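Local coordinates for protein nonaheme cytochrome c (Desulfovibrio desulfuricans, PDB 1DUW) that carries electrons through covalently attached c-type hemes, probably in a chain linked to hydrogenase, at residues Met16-Asn24 with Cys59-Gly67. Sequence-based numbering, arbitrary orientation.
Sequences MFPVSAKPN and CSTCHTTEG. With HEC (heme c), chain B.
E66 lays its carboxylate against the turn S20-K22, and V19 meets S60 and T64 nearer the heme, where C59-H63 forms a CXXCH heme c attachment motif within a class III cytochrome c fold. The pairing is a worked example of how a loop outside such a motif is fastened to the residues that directly follow it by one acidic side chain and one backbone bond. The chain of E66 bends at chi2 (88°), which swings its carboxylate across to the neighbouring loop. There OE1 accepts a hydrogen bond from the backbone N of A21 at 2.9 Å, on the syn side but 33° out of the carboxylate plane. OE2 faces the hydroxyl of S20 and the ammonium group of K22, whose NZ makes a salt bridge with it; the position of OE2 is less certain than that of OE1. K22 reaches it by curling back at chi3 and chi4, its chain running across that of E66. The hydroxyl of S20 also closes an ST turn, OG accepting a hydrogen bond from the N of K22 at 2.8 Å. Between the E66 and V19 side-chain contacts, T65 N donates to V19 O at 3.0 Å. V19 splits its methyls: CG2 packs on CB and OG of S60, whereas CG1 meets the CG2 methyl of T64 at 4.1 Å. Beyond, C59 and C62 are thioether-linked to CAB and CAC, the carbons of the former vinyl groups, and H52 supplies the second axial ligand. V74 O accepts a hydrogen bond from H63 ND1, which would help to set the ring's rotation about the iron bond, while H63 NE2 binds the heme iron at 2.2 Å.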
loop_
_atom_site.group_PDB
_atom_site.type_symbol
_atom_site.label_atom_id
_atom_site.label_comp_id
_atom_site.label_asym_id
_atom_site.label_seq_id
_atom_site.Cartn_x
_atom_site.Cartn_y
_atom_site.Cartn_z
ATOM N N MET A 16 16.940 1.803 9.300
ATOM C CA MET A 16 17.322 3.044 8.637
ATOM C C MET A 16 16.913 4.236 9.508
ATOM O O MET A 16 15.775 4.289 9.963
ATOM C CB MET A 16 16.693 3.143 7.257
ATOM C CG MET A 16 16.946 1.874 6.437
ATOM S SD MET A 16 16.138 1.930 4.826
ATOM C CE MET A 16 16.800 3.465 4.160
ATOM N N PHE A 17 17.896 5.098 9.700
ATOM C CA PHE A 17 17.746 6.247 10.580
ATOM C C PHE A 17 17.659 7.601 9.908
ATOM O O PHE A 17 18.075 7.845 8.783
ATOM C CB PHE A 17 18.944 6.228 11.555
ATOM C CG PHE A 17 18.922 5.063 12.539
ATOM C CD1 PHE A 17 19.577 3.886 12.235
ATOM C CD2 PHE A 17 18.266 5.146 13.754
ATOM C CE1 PHE A 17 19.578 2.816 13.104
ATOM C CE2 PHE A 17 18.245 4.080 14.632
ATOM C CZ PHE A 17 18.904 2.910 14.305
ATOM N N PRO A 18 17.081 8.564 10.642
ATOM C CA PRO A 18 16.947 9.913 10.114
ATOM C C PRO A 18 18.258 10.697 10.184
ATOM O O PRO A 18 18.425 11.552 11.069
ATOM C CB PRO A 18 15.901 10.563 11.044
ATOM C CG PRO A 18 16.022 9.811 12.329
ATOM C CD PRO A 18 16.509 8.412 11.988
ATOM N N VAL A 19 19.143 10.402 9.240
ATOM C CA VAL A 19 20.446 11.057 9.139
ATOM C C VAL A 19 20.258 12.536 8.813
ATOM O O VAL A 19 19.803 12.893 7.723
ATOM C CB VAL A 19 21.337 10.367 8.090
ATOM C CG1 VAL A 19 22.681 11.061 7.943
ATOM C CG2 VAL A 19 21.534 8.901 8.468
ATOM N N SER A 20 20.594 13.394 9.783
ATOM C CA SER A 20 20.428 14.827 9.674
ATOM C C SER A 20 21.675 15.637 9.999
ATOM O O SER A 20 22.532 15.148 10.730
ATOM C CB SER A 20 19.327 15.277 10.660
ATOM O OG SER A 20 19.236 16.699 10.696
ATOM N N ALA A 21 21.741 16.855 9.471
ATOM C CA ALA A 21 22.854 17.769 9.729
ATOM C C ALA A 21 22.525 18.599 10.974
ATOM O O ALA A 21 23.347 19.280 11.578
ATOM C CB ALA A 21 23.135 18.625 8.512
ATOM N N LYS A 22 21.254 18.509 11.360
ATOM C CA LYS A 22 20.731 19.175 12.534
ATOM C C LYS A 22 20.833 18.221 13.723
ATOM O O LYS A 22 20.174 17.171 13.657
ATOM C CB LYS A 22 19.270 19.576 12.353
ATOM C CG LYS A 22 18.928 20.482 11.188
ATOM C CD LYS A 22 17.612 21.202 11.415
ATOM C CE LYS A 22 16.392 20.352 11.130
ATOM N NZ LYS A 22 16.292 19.925 9.707
ATOM N N PRO A 23 21.587 18.506 14.778
ATOM C CA PRO A 23 21.613 17.555 15.907
ATOM C C PRO A 23 20.181 17.400 16.443
ATOM O O PRO A 23 19.390 18.351 16.423
ATOM C CB PRO A 23 22.550 18.181 16.920
ATOM C CG PRO A 23 23.302 19.236 16.183
ATOM C CD PRO A 23 22.446 19.673 15.029
ATOM N N ASN A 24 19.890 16.190 16.889
ATOM C CA ASN A 24 18.612 15.715 17.379
ATOM C C ASN A 24 18.717 14.950 18.682
ATOM O O ASN A 24 18.436 13.754 18.736
ATOM C CB ASN A 24 18.044 14.797 16.289
ATOM C CG ASN A 24 16.540 14.677 16.319
ATOM O OD1 ASN A 24 15.891 15.124 17.265
ATOM N ND2 ASN A 24 16.001 14.058 15.271
ATOM N N CYS A 59 21.416 5.155 1.261
ATOM C CA CYS A 59 20.904 6.319 0.547
ATOM C C CYS A 59 21.187 7.616 1.303
ATOM O O CYS A 59 21.355 8.683 0.716
ATOM C CB CYS A 59 19.389 6.202 0.366
ATOM S SG CYS A 59 18.782 4.530 0.020
ATOM N N SER A 60 21.217 7.543 2.632
ATOM C CA SER A 60 21.407 8.758 3.430
ATOM C C SER A 60 22.781 9.387 3.276
ATOM O O SER A 60 22.980 10.510 3.771
ATOM C CB SER A 60 21.146 8.460 4.906
ATOM O OG SER A 60 21.957 7.383 5.329
ATOM N N THR A 61 23.697 8.675 2.601
ATOM C CA THR A 61 25.027 9.259 2.412
ATOM C C THR A 61 24.895 10.478 1.505
ATOM O O THR A 61 25.711 11.387 1.546
ATOM C CB THR A 61 26.047 8.274 1.820
ATOM O OG1 THR A 61 25.517 7.667 0.632
ATOM C CG2 THR A 61 26.317 7.192 2.853
ATOM N N CYS A 62 23.839 10.474 0.695
ATOM C CA CYS A 62 23.559 11.562 -0.213
ATOM C C CYS A 62 22.233 12.249 0.139
ATOM O O CYS A 62 22.129 13.463 -0.010
ATOM C CB CYS A 62 23.493 11.069 -1.663
ATOM S SG CYS A 62 24.993 10.236 -2.207
ATOM N N HIS A 63 21.259 11.460 0.591
ATOM C CA HIS A 63 19.947 11.976 0.949
ATOM C C HIS A 63 19.776 12.167 2.447
ATOM O O HIS A 63 19.309 11.290 3.177
ATOM C CB HIS A 63 18.850 11.026 0.441
ATOM C CG HIS A 63 18.843 10.938 -1.053
ATOM N ND1 HIS A 63 18.565 12.014 -1.866
ATOM C CD2 HIS A 63 19.095 9.887 -1.877
ATOM C CE1 HIS A 63 18.631 11.660 -3.132
ATOM N NE2 HIS A 63 18.946 10.385 -3.135
ATOM N N THR A 64 20.170 13.347 2.920
ATOM C CA THR A 64 20.014 13.611 4.355
ATOM C C THR A 64 18.669 14.299 4.532
ATOM O O THR A 64 18.099 14.745 3.530
ATOM C CB THR A 64 21.194 14.450 4.857
ATOM O OG1 THR A 64 21.333 15.569 3.978
ATOM C CG2 THR A 64 22.486 13.650 4.754
ATOM N N THR A 65 18.136 14.394 5.753
ATOM C CA THR A 65 16.833 15.033 5.908
ATOM C C THR A 65 16.787 16.439 5.316
ATOM O O THR A 65 15.747 16.834 4.786
ATOM C CB THR A 65 16.386 15.142 7.384
ATOM O OG1 THR A 65 17.337 15.918 8.130
ATOM C CG2 THR A 65 16.304 13.775 8.045
ATOM N N GLU A 66 17.883 17.178 5.403
ATOM C CA GLU A 66 17.914 18.540 4.890
ATOM C C GLU A 66 18.174 18.655 3.396
ATOM O O GLU A 66 17.729 19.603 2.747
ATOM C CB GLU A 66 19.038 19.324 5.590
ATOM C CG GLU A 66 18.745 19.618 7.054
ATOM C CD GLU A 66 19.232 18.475 7.928
ATOM O OE1 GLU A 66 19.950 17.612 7.363
ATOM O OE2 GLU A 66 18.894 18.477 9.129
ATOM N N GLY A 67 18.921 17.672 2.901
ATOM C CA GLY A 67 19.334 17.575 1.515
ATOM C C GLY A 67 20.716 18.186 1.359
ATOM O O GLY A 67 21.116 19.061 2.143
HETATM FE FE HEC B . 19.163 9.045 -4.877
HETATM C CHA HEC B . 17.573 11.469 -6.765
HETATM C CHB HEC B . 16.172 7.514 -4.268
HETATM C CHC HEC B . 20.774 6.705 -2.932
HETATM C CHD HEC B . 22.191 10.657 -5.413
HETATM N NA HEC B . 17.258 9.429 -5.406
HETATM C C1A HEC B . 16.828 10.459 -6.196
HETATM C C2A HEC B . 15.400 10.321 -6.343
HETATM C C3A HEC B . 15.014 9.209 -5.634
HETATM C C4A HEC B . 16.194 8.645 -5.039
HETATM C CMA HEC B . 13.626 8.697 -5.342
HETATM C CAA HEC B . 14.592 11.067 -7.408
HETATM C CBA HEC B . 13.841 12.249 -6.827
HETATM C CGA HEC B . 12.920 12.914 -7.820
HETATM O O1A HEC B . 13.128 12.825 -9.049
HETATM O O2A HEC B . 12.140 13.768 -7.332
HETATM N NB HEC B . 18.588 7.437 -3.805
HETATM C C1B HEC B . 17.304 6.980 -3.711
HETATM C C2B HEC B . 17.301 5.795 -2.889
HETATM C C3B HEC B . 18.595 5.555 -2.502
HETATM C C4B HEC B . 19.409 6.602 -3.094
HETATM C CMB HEC B . 16.045 5.114 -2.403
HETATM C CAB HEC B . 19.149 4.369 -1.748
HETATM C CBB HEC B . 18.666 2.999 -2.209
HETATM N NC HEC B . 21.079 8.756 -4.291
HETATM C C1C HEC B . 21.499 7.715 -3.508
HETATM C C2C HEC B . 22.935 7.853 -3.350
HETATM C C3C HEC B . 23.333 8.966 -4.037
HETATM C C4C HEC B . 22.131 9.580 -4.560
HETATM C CMC HEC B . 23.793 6.850 -2.639
HETATM C CAC HEC B . 24.630 9.731 -3.905
HETATM C CBC HEC B . 25.843 9.025 -4.490
HETATM N ND HEC B . 19.752 10.713 -5.872
HETATM C C1D HEC B . 21.042 11.146 -5.980
HETATM C C2D HEC B . 21.069 12.220 -6.945
HETATM C C3D HEC B . 19.777 12.443 -7.328
HETATM C C4D HEC B . 18.953 11.404 -6.747
HETATM C CMD HEC B . 22.323 12.994 -7.274
HETATM C CAD HEC B . 19.299 13.250 -8.531
HETATM C CBD HEC B . 19.643 12.577 -9.859
HETATM C CGD HEC B . 18.764 13.088 -10.989
HETATM O O1D HEC B . 18.062 14.094 -10.733
HETATM O O2D HEC B . 18.383 12.237 -11.832
#